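MdcA (Pseudomonas aeruginosa, PDB 5VIT) is the alpha subunit of malonate decarboxylase and probably acts as the transferase that exchanges acetyl for malonyl on the enzyme's acyl-carrier subunit. Local coordinates at residues A[36-47]-A[65-74]; A[88-98]-A[112-120]. All coordinates share one frame; numbering follows the deposited sequence.

Contact 1 of 2, residues A[36-47]-A[65-74]; sequences REGLVAALEALI and FLSRSLARVD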
loop_
_atom_site.group_PDB
_atom_site.type_symbol
_atom_site.label_atom_id
_atom_site.label_comp_id
_atom_site.label_asym_id
_atom_site.label_seq_id
_atom_site.Cartn_x
_atom_site.Cartn_y
_atom_site.Cartn_z
ATOM N N ARG A 36 -29.494 27.915 46.413
ATOM C CA ARG A 36 -29.312 26.502 46.102
ATOM C C ARG A 36 -30.457 25.638 46.657
ATOM O O ARG A 36 -30.767 24.582 46.110
ATOM C CB ARG A 36 -27.958 26.036 46.641
ATOM C CG ARG A 36 -27.701 24.551 46.564
ATOM C CD ARG A 36 -26.264 24.226 46.944
ATOM N NE ARG A 36 -25.884 24.816 48.223
ATOM C CZ ARG A 36 -25.040 25.838 48.355
ATOM N NH1 ARG A 36 -24.472 26.387 47.284
ATOM N NH2 ARG A 36 -24.757 26.309 49.562
ATOM N N GLU A 37 -31.103 26.109 47.723
ATOM C CA GLU A 37 -32.177 25.358 48.369
ATOM C C GLU A 37 -33.476 25.355 47.554
ATOM O O GLU A 37 -34.202 24.364 47.539
ATOM C CB GLU A 37 -32.433 25.915 49.779
ATOM C CG GLU A 37 -33.842 25.681 50.342
ATOM C CD GLU A 37 -34.823 26.809 50.001
ATOM O OE1 GLU A 37 -34.362 27.896 49.584
ATOM O OE2 GLU A 37 -36.053 26.604 50.144
ATOM N N GLY A 38 -33.771 26.457 46.875
ATOM C CA GLY A 38 -35.007 26.539 46.118
ATOM C C GLY A 38 -34.828 26.429 44.613
ATOM O O GLY A 38 -35.692 26.890 43.859
ATOM N N LEU A 39 -33.727 25.822 44.166
ATOM C CA LEU A 39 -33.443 25.736 42.732
ATOM C C LEU A 39 -34.520 24.927 42.020
ATOM O O LEU A 39 -34.974 25.310 40.945
ATOM C CB LEU A 39 -32.064 25.119 42.472
ATOM C CG LEU A 39 -31.644 25.026 40.992
ATOM C CD1 LEU A 39 -31.495 26.409 40.372
ATOM C CD2 LEU A 39 -30.358 24.236 40.817
ATOM N N VAL A 40 -34.940 23.822 42.630
ATOM C CA VAL A 40 -35.975 22.979 42.043
ATOM C C VAL A 40 -37.286 23.751 41.883
ATOM O O VAL A 40 -37.989 23.607 40.878
ATOM C CB VAL A 40 -36.211 21.710 42.887
ATOM C CG1 VAL A 40 -37.368 20.902 42.337
ATOM C CG2 VAL A 40 -34.945 20.864 42.919
ATOM N N ALA A 41 -37.598 24.583 42.868
ATOM C CA ALA A 41 -38.769 25.443 42.792
ATOM C C ALA A 41 -38.578 26.480 41.694
ATOM O O ALA A 41 -39.501 26.777 40.944
ATOM C CB ALA A 41 -39.021 26.121 44.131
ATOM N N ALA A 42 -37.369 27.029 41.614
ATOM C CA ALA A 42 -37.043 28.011 40.591
ATOM C C ALA A 42 -37.202 27.403 39.196
ATOM O O ALA A 42 -37.739 28.039 38.303
ATOM C CB ALA A 42 -35.630 28.536 40.790
ATOM N N LEU A 43 -36.750 26.164 39.020
ATOM C CA LEU A 43 -36.794 25.526 37.712
ATOM C C LEU A 43 -38.232 25.271 37.254
ATOM O O LEU A 43 -38.521 25.338 36.061
ATOM C CB LEU A 43 -36.011 24.215 37.724
ATOM C CG LEU A 43 -34.497 24.248 37.939
ATOM C CD1 LEU A 43 -33.952 22.840 37.851
ATOM C CD2 LEU A 43 -33.812 25.144 36.927
ATOM N N GLU A 44 -39.129 24.985 38.196
ATOM C CA GLU A 44 -40.549 24.771 37.884
ATOM C C GLU A 44 -41.279 26.094 37.616
ATOM O O GLU A 44 -42.333 26.122 36.972
ATOM C CB GLU A 44 -41.239 24.002 39.025
ATOM C CG GLU A 44 -40.699 22.581 39.242
ATOM C CD GLU A 44 -41.328 21.863 40.431
ATOM O OE1 GLU A 44 -41.225 20.614 40.509
ATOM O OE2 GLU A 44 -41.925 22.544 41.289
ATOM N N ALA A 45 -40.717 27.193 38.105
ATOM C CA ALA A 45 -41.244 28.515 37.776
ATOM C C ALA A 45 -40.727 29.037 36.432
ATOM O O ALA A 45 -41.503 29.548 35.624
ATOM C CB ALA A 45 -40.904 29.504 38.869
ATOM N N LEU A 46 -39.421 28.904 36.193
ATOM C CA LEU A 46 -38.784 29.546 35.043
ATOM C C LEU A 46 -38.971 28.793 33.720
ATOM O O LEU A 46 -38.924 29.389 32.651
ATOM C CB LEU A 46 -37.299 29.731 35.316
ATOM C CG LEU A 46 -36.984 30.681 36.470
ATOM C CD1 LEU A 46 -35.489 30.703 36.703
ATOM C CD2 LEU A 46 -37.514 32.078 36.168
ATOM N N ILE A 47 -39.164 27.486 33.801
ATOM C CA ILE A 47 -39.375 26.659 32.626
ATOM C C ILE A 47 -40.854 26.332 32.509
ATOM O O ILE A 47 -41.539 26.174 33.521
ATOM C CB ILE A 47 -38.556 25.368 32.713
ATOM C CG1 ILE A 47 -37.070 25.708 32.825
ATOM C CG2 ILE A 47 -38.834 24.466 31.530
ATOM C CD1 ILE A 47 -36.201 24.544 33.276
ATOM N N PHE A 65 -25.298 19.858 38.526
ATOM C CA PHE A 65 -26.184 20.314 39.586
ATOM C C PHE A 65 -27.546 20.670 38.980
ATOM O O PHE A 65 -28.584 20.192 39.441
ATOM C CB PHE A 65 -25.589 21.503 40.339
ATOM C CG PHE A 65 -26.486 22.042 41.421
ATOM C CD1 PHE A 65 -27.188 21.178 42.251
ATOM C CD2 PHE A 65 -26.622 23.410 41.616
ATOM C CE1 PHE A 65 -28.018 21.669 43.250
ATOM C CE2 PHE A 65 -27.440 23.909 42.615
ATOM C CZ PHE A 65 -28.143 23.037 43.432
ATOM N N LEU A 66 -27.528 21.493 37.931
ATOM C CA LEU A 66 -28.738 21.832 37.185
ATOM C C LEU A 66 -29.404 20.583 36.623
ATOM O O LEU A 66 -30.629 20.444 36.633
ATOM C CB LEU A 66 -28.410 22.804 36.048
ATOM C CG LEU A 66 -27.872 24.161 36.494
ATOM C CD1 LEU A 66 -27.744 25.104 35.300
ATOM C CD2 LEU A 66 -28.771 24.759 37.572
ATOM N N SER A 67 -28.579 19.675 36.124
ATOM C CA SER A 67 -29.062 18.429 35.559
ATOM C C SER A 67 -29.759 17.544 36.611
ATOM O O SER A 67 -30.840 16.998 36.363
ATOM C CB SER A 67 -27.894 17.678 34.918
ATOM O OG SER A 67 -28.337 16.458 34.384
ATOM N N ARG A 68 -29.140 17.385 37.778
ATOM C CA ARG A 68 -29.758 16.590 38.842
ATOM C C ARG A 68 -30.978 17.301 39.424
ATOM O O ARG A 68 -31.958 16.660 39.805
ATOM C CB ARG A 68 -28.750 16.288 39.951
ATOM C CG ARG A 68 -27.589 15.428 39.504
ATOM C CD ARG A 68 -26.647 15.182 40.648
ATOM N NE ARG A 68 -26.287 16.419 41.338
ATOM C CZ ARG A 68 -25.123 17.026 41.170
ATOM N NH1 ARG A 68 -24.238 16.486 40.350
ATOM N NH2 ARG A 68 -24.836 18.142 41.821
ATOM N N SER A 69 -30.917 18.627 39.495
ATOM C CA SER A 69 -32.034 19.398 40.035
ATOM C C SER A 69 -33.251 19.360 39.111
ATOM O O SER A 69 -34.381 19.352 39.585
ATOM C CB SER A 69 -31.619 20.840 40.279
ATOM O OG SER A 69 -30.433 20.908 41.042
ATOM N N LEU A 70 -33.019 19.343 37.798
ATOM C CA LEU A 70 -34.112 19.239 36.829
ATOM C C LEU A 70 -34.811 17.884 36.964
ATOM O O LEU A 70 -36.029 17.784 36.808
ATOM C CB LEU A 70 -33.596 19.434 35.391
ATOM C CG LEU A 70 -34.592 19.468 34.220
ATOM C CD1 LEU A 70 -35.606 20.572 34.424
ATOM C CD2 LEU A 70 -33.870 19.679 32.875
ATOM N N ALA A 71 -34.038 16.844 37.259
ATOM C CA ALA A 71 -34.593 15.498 37.357
ATOM C C ALA A 71 -35.452 15.309 38.620
ATOM O O ALA A 71 -36.162 14.315 38.745
ATOM C CB ALA A 71 -33.476 14.466 37.317
ATOM N N ARG A 72 -35.381 16.265 39.543
ATOM C CA ARG A 72 -36.144 16.211 40.791
ATOM C C ARG A 72 -37.395 17.071 40.697
ATOM O O ARG A 72 -37.986 17.450 41.707
ATOM C CB ARG A 72 -35.289 16.684 41.970
ATOM C CG ARG A 72 -34.017 15.893 42.188
ATOM C CD ARG A 72 -33.191 16.470 43.337
ATOM N NE ARG A 72 -33.641 15.985 44.643
ATOM C CZ ARG A 72 -34.422 16.668 45.479
ATOM N NH1 ARG A 72 -34.838 17.885 45.161
ATOM N NH2 ARG A 72 -34.778 16.134 46.639
ATOM N N VAL A 73 -37.781 17.396 39.471
ATOM C CA VAL A 73 -38.900 18.292 39.227
ATOM C C VAL A 73 -40.206 17.496 39.144
ATOM O O VAL A 73 -40.199 16.324 38.754
ATOM C CB VAL A 73 -38.645 19.126 37.930
ATOM C CG1 VAL A 73 -39.922 19.594 37.298
ATOM C CG2 VAL A 73 -37.731 20.310 38.231
ATOM N N ASP A 74 -41.311 18.126 39.546
ATOM C CA ASP A 74 -42.636 17.520 39.458
ATOM C C ASP A 74 -43.084 17.384 38.004
ATOM O O ASP A 74 -43.402 18.383 37.358
ATOM C CB ASP A 74 -43.646 18.356 40.264
ATOM C CG ASP A 74 -45.059 17.771 40.244
ATOM O OD1 ASP A 74 -45.217 16.555 40.009
ATOM O OD2 ASP A 74 -46.019 18.537 40.484
#

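Contact 2 of 2, residues A[88-98]-A[112-120]; sequences VGRPEHLDLFE and PQSLRIGQL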
loop_
_atom_site.group_PDB
_atom_site.type_symbol
_atom_site.label_atom_id
_atom_site.label_comp_id
_atom_site.label_asym_id
_atom_site.label_seq_id
_atom_site.Cartn_x
_atom_site.Cartn_y
_atom_site.Cartn_z
ATOM N N VAL A 88 -25.064 13.722 25.453
ATOM C CA VAL A 88 -26.050 13.141 26.368
ATOM C C VAL A 88 -25.428 11.971 27.107
ATOM O O VAL A 88 -25.737 10.817 26.810
ATOM C CB VAL A 88 -27.315 12.639 25.626
ATOM C CG1 VAL A 88 -28.394 12.229 26.618
ATOM C CG2 VAL A 88 -27.855 13.703 24.718
ATOM N N GLY A 89 -24.549 12.262 28.062
ATOM C CA GLY A 89 -23.760 11.224 28.710
ATOM C C GLY A 89 -24.157 10.803 30.115
ATOM O O GLY A 89 -23.911 9.667 30.515
ATOM N N ARG A 90 -24.778 11.710 30.859
ATOM C CA ARG A 90 -25.068 11.487 32.275
ATOM C C ARG A 90 -26.429 10.818 32.522
ATOM O O ARG A 90 -27.394 11.081 31.804
ATOM C CB ARG A 90 -24.985 12.823 33.016
ATOM C CG ARG A 90 -23.647 13.529 32.816
ATOM C CD ARG A 90 -22.777 13.373 34.042
ATOM N NE ARG A 90 -23.493 13.835 35.231
ATOM C CZ ARG A 90 -23.056 13.662 36.475
ATOM N NH1 ARG A 90 -21.904 13.027 36.685
ATOM N NH2 ARG A 90 -23.774 14.105 37.507
ATOM N N PRO A 91 -26.507 9.937 33.539
ATOM C CA PRO A 91 -27.753 9.220 33.875
ATOM C C PRO A 91 -28.996 10.110 34.059
ATOM O O PRO A 91 -30.076 9.714 33.597
ATOM C CB PRO A 91 -27.400 8.493 35.189
ATOM C CG PRO A 91 -26.010 8.987 35.591
ATOM C CD PRO A 91 -25.362 9.439 34.321
ATOM N N GLU A 92 -28.854 11.276 34.693
ATOM C CA GLU A 92 -29.993 12.182 34.898
ATOM C C GLU A 92 -30.553 12.714 33.582
ATOM O O GLU A 92 -31.711 13.152 33.521
ATOM C CB GLU A 92 -29.621 13.393 35.761
ATOM C CG GLU A 92 -28.465 13.202 36.681
ATOM C CD GLU A 92 -27.156 13.414 35.982
ATOM O OE1 GLU A 92 -26.809 14.579 35.675
ATOM O OE2 GLU A 92 -26.481 12.400 35.741
ATOM N N HIS A 93 -29.712 12.730 32.553
ATOM C CA HIS A 93 -30.104 13.242 31.254
ATOM C C HIS A 93 -31.242 12.395 30.698
ATOM O O HIS A 93 -32.278 12.919 30.271
ATOM C CB HIS A 93 -28.907 13.249 30.301
ATOM C CG HIS A 93 -27.813 14.195 30.706
ATOM N ND1 HIS A 93 -26.541 14.129 30.186
ATOM C CD2 HIS A 93 -27.815 15.239 31.572
ATOM C CE1 HIS A 93 -25.802 15.095 30.708
ATOM N NE2 HIS A 93 -26.547 15.776 31.555
ATOM N N LEU A 94 -31.065 11.080 30.731
ATOM C CA LEU A 94 -32.098 10.191 30.231
ATOM C C LEU A 94 -33.152 9.885 31.297
ATOM O O LEU A 94 -34.265 9.483 30.961
ATOM C CB LEU A 94 -31.481 8.910 29.700
ATOM C CG LEU A 94 -30.528 9.131 28.521
ATOM C CD1 LEU A 94 -30.194 7.806 27.893
ATOM C CD2 LEU A 94 -31.123 10.077 27.487
ATOM N N ASP A 95 -32.812 10.089 32.568
ATOM C CA ASP A 95 -33.813 10.024 33.632
ATOM C C ASP A 95 -35.007 10.931 33.298
ATOM O O ASP A 95 -36.161 10.534 33.471
ATOM C CB ASP A 95 -33.200 10.409 34.986
ATOM C CG ASP A 95 -32.335 9.296 35.580
ATOM O OD1 ASP A 95 -32.543 8.117 35.221
ATOM O OD2 ASP A 95 -31.437 9.599 36.397
ATOM N N LEU A 96 -34.715 12.123 32.775
ATOM C CA LEU A 96 -35.739 13.095 32.377
ATOM C C LEU A 96 -36.835 12.492 31.500
ATOM O O LEU A 96 -38.006 12.866 31.598
ATOM C CB LEU A 96 -35.097 14.270 31.636
ATOM C CG LEU A 96 -34.102 15.156 32.387
ATOM C CD1 LEU A 96 -33.560 16.248 31.471
ATOM C CD2 LEU A 96 -34.732 15.767 33.613
ATOM N N PHE A 97 -36.449 11.545 30.656
ATOM C CA PHE A 97 -37.374 10.958 29.700
ATOM C C PHE A 97 -38.164 9.831 30.344
ATOM O O PHE A 97 -39.375 9.700 30.136
ATOM C CB PHE A 97 -36.609 10.467 28.460
ATOM C CG PHE A 97 -35.976 11.587 27.666
ATOM C CD1 PHE A 97 -34.759 12.128 28.054
ATOM C CD2 PHE A 97 -36.620 12.124 26.558
ATOM C CE1 PHE A 97 -34.194 13.174 27.346
ATOM C CE2 PHE A 97 -36.053 13.164 25.840
ATOM C CZ PHE A 97 -34.841 13.687 26.232
ATOM N N GLU A 98 -37.469 9.026 31.135
ATOM C CA GLU A 98 -38.093 7.937 31.869
ATOM C C GLU A 98 -39.103 8.492 32.867
ATOM O O GLU A 98 -40.195 7.955 33.021
ATOM C CB GLU A 98 -37.021 7.108 32.579
ATOM C CG GLU A 98 -37.311 5.626 32.676
ATOM C CD GLU A 98 -36.050 4.817 32.931
ATOM O OE1 GLU A 98 -35.301 4.553 31.963
ATOM O OE2 GLU A 98 -35.795 4.461 34.099
ATOM N N PRO A 112 -21.847 6.237 26.461
ATOM C CA PRO A 112 -22.335 5.096 27.254
ATOM C C PRO A 112 -23.846 4.847 27.080
ATOM O O PRO A 112 -24.267 3.711 26.801
ATOM C CB PRO A 112 -21.991 5.504 28.695
ATOM C CG PRO A 112 -21.913 7.015 28.667
ATOM C CD PRO A 112 -21.377 7.352 27.312
ATOM N N GLN A 113 -24.634 5.914 27.200
ATOM C CA GLN A 113 -26.091 5.841 27.126
ATOM C C GLN A 113 -26.644 5.382 25.768
ATOM O O GLN A 113 -27.851 5.473 25.545
ATOM C CB GLN A 113 -26.692 7.213 27.459
ATOM C CG GLN A 113 -26.242 7.893 28.764
ATOM C CD GLN A 113 -26.874 7.278 30.016
ATOM O OE1 GLN A 113 -26.402 7.510 31.135
ATOM N NE2 GLN A 113 -27.888 6.421 29.824
ATOM N N SER A 114 -25.774 4.908 24.871
ATOM C CA SER A 114 -26.172 4.511 23.512
ATOM C C SER A 114 -27.291 3.458 23.532
ATOM O O SER A 114 -28.281 3.564 22.780
ATOM C CB SER A 114 -24.957 3.988 22.721
ATOM O OG SER A 114 -24.406 2.814 23.321
ATOM N N LEU A 115 -27.139 2.462 24.408
ATOM C CA LEU A 115 -28.171 1.449 24.599
ATOM C C LEU A 115 -29.450 2.040 25.198
ATOM O O LEU A 115 -30.552 1.771 24.718
ATOM C CB LEU A 115 -27.647 0.327 25.487
ATOM C CG LEU A 115 -28.145 -1.087 25.177
ATOM C CD1 LEU A 115 -27.787 -1.494 23.745
ATOM C CD2 LEU A 115 -27.568 -2.083 26.178
ATOM N N ARG A 116 -29.301 2.863 26.229
ATOM C CA ARG A 116 -30.456 3.409 26.928
ATOM C C ARG A 116 -31.335 4.293 26.028
ATOM O O ARG A 116 -32.566 4.231 26.109
ATOM C CB ARG A 116 -30.011 4.189 28.169
ATOM C CG ARG A 116 -31.176 4.568 29.069
ATOM C CD ARG A 116 -30.743 4.825 30.487
ATOM N NE ARG A 116 -31.878 5.241 31.306
ATOM C CZ ARG A 116 -31.813 6.164 32.263
ATOM N NH1 ARG A 116 -30.659 6.762 32.531
ATOM N NH2 ARG A 116 -32.901 6.489 32.955
ATOM N N ILE A 117 -30.709 5.091 25.160
ATOM C CA ILE A 117 -31.452 5.959 24.253
ATOM C C ILE A 117 -32.303 5.125 23.304
ATOM O O ILE A 117 -33.484 5.424 23.100
ATOM C CB ILE A 117 -30.512 6.885 23.454
ATOM C CG1 ILE A 117 -30.069 8.055 24.338
ATOM C CG2 ILE A 117 -31.208 7.407 22.215
ATOM C CD1 ILE A 117 -28.983 8.918 23.743
ATOM N N GLY A 118 -31.715 4.069 22.751
ATOM C CA GLY A 118 -32.467 3.117 21.950
ATOM C C GLY A 118 -33.608 2.486 22.736
ATOM O O GLY A 118 -34.728 2.376 22.246
ATOM N N GLN A 119 -33.318 2.096 23.973
ATOM C CA GLN A 119 -34.321 1.534 24.869
ATOM C C GLN A 119 -35.499 2.490 25.114
ATOM O O GLN A 119 -36.663 2.108 24.958
ATOM C CB GLN A 119 -33.673 1.155 26.208
ATOM C CG GLN A 119 -34.641 0.489 27.168
ATOM C CD GLN A 119 -35.158 -0.839 26.622
ATOM O OE1 GLN A 119 -36.270 -0.921 26.083
ATOM N NE2 GLN A 119 -34.347 -1.889 26.751
ATOM N N LEU A 120 -35.190 3.727 25.495
ATOM C CA LEU A 120 -36.220 4.726 25.742
ATOM C C LEU A 120 -36.998 5.058 24.475
ATOM O O LEU A 120 -38.166 5.446 24.542
ATOM C CB LEU A 120 -35.608 6.001 26.325
ATOM C CG LEU A 120 -35.066 5.895 27.753
ATOM C CD1 LEU A 120 -34.081 7.022 28.053
ATOM C CD2 LEU A 120 -36.215 5.889 28.761
HETATM O O HOH W 1 -24.210 8.514 25.954
#

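Contact 1 of 2, residues A[36-47]-A[65-74]
Glu44 OE1 takes the backbone N-H of Asp74 in a hydrogen bond that joins helix 39-46 to the chain just beyond helix 65-70; OE1 lies 2.7 Å from Asp74 N, the N-H...O angle is 175°, and the donor arrives nearly head-on to the C-O bond. Beyond CG the Glu44 chain runs extended, which lets the carboxylate span the gap while its CG rests on Val73 CG1 at 3.6 Å. The like charge of the nearby Asp74 carboxylate is probably offset by this N-H and by Lys77, which touches Glu44.

At the other end of the contact, Leu39 has CG anti to the backbone N (chi1 -178°), and this sends CD2 over one face of the Phe65 ring in a CH-pi contact, 3.8 Å from the ring centroid. The same methyl meets Leu66 CD2 at 3.6 Å and Ser69 OG at 3.3 Å. Ser69 OG is turned back to Phe65 O, a carbonyl that also accepts the backbone N-H of Ser69. Arg36 lays its CG obliquely against Phe65 CZ at 3.5 Å, and its guanidinium continues to the backbone O of Glu215.

Between these ends Val40 splits its methyls: CG1 lies against Arg72 O, CG2 at the edge of the Arg72 guanidinium. Leu43 CD1 presses on the backbone at Leu70 N, 3.6 Å away, while Ile47 CD1 reaches Leu70 CD1. The sheet strands 149-154 and 212-215 pack against Leu39, Ile47, Phe65, Leu66 and Leu70. Two helices crossing at -76° over the strands of a parallel sheet, with strand 52-55 between them in sequence, form part of the helix layer on one side of that sheet, consistent with a Rossmann-like alpha/beta domain.

Contact 2 of 2, residues A[88-98]-A[112-120]
The guanidinium of Arg116 has Leu94 CB over one face, 3.6 Å above its plane, and the carboxylates of Asp95 and Glu98 at its edge, both turned well out of its plane. The two helices, side by side and 7° from parallel, belong to successive beta-alpha-beta units of the parallel sheet, 81-85/91-98/102-107 and 102-107/114-122/127-131.

Arg116 is a knob among Pro91, Leu94, Asp95 and Glu98. Its CG is anti to the backbone N (chi1 -170°), and from there to NE the extended chain carries the guanidinium across to helix 91-98. NH2 makes a salt bridge to Asp95 OD1 at 2.8 Å, on the anti side and somewhat out of the carboxylate plane, and a weaker one to Glu98 OE1 at 3.2 Å. NH1 gives a bent hydrogen bond (142°) to a lone pair of Pro91 O, which also accepts Asp95 N. Sharing two carboxylates probably keeps the positive charge well compensated.

Beside the salt bridges Leu94 packs against helix 114-120: CD1 meets Ile117 CG1 and Arg116 CG, both at 3.6 Å, and CB meets Leu120 CD1. Phe97 turns its ring on toward strands 81-85 and 102-107. Near the helix starts, one water donates to Val88 O at 2.9 Å and weakly accepts Gln113 N, also at 2.9 Å.

In the fold
Contact 1 closes before contact 2 opens, and their centres lie about 19 Å apart on the same side of the chain's centre. Both pack helices against the eight-stranded parallel sheet in which strands 52-55, 81-85, 102-107 and 127-131 are neighbours. The four helices come in chain order, 39-46, 64-70, 91-98 and 114-122, and the middle two carry the connection: Ser67 OG and Glu92 OE1 are 2.7 Å apart, probably hydrogen-bonded, while Leu70 packs on Leu96 and Arg68 on Glu92. Consecutive helices thus pack side by side along one face of the sheet, joining strands 52-55 to 127-131 into one domain of the alpha subunit.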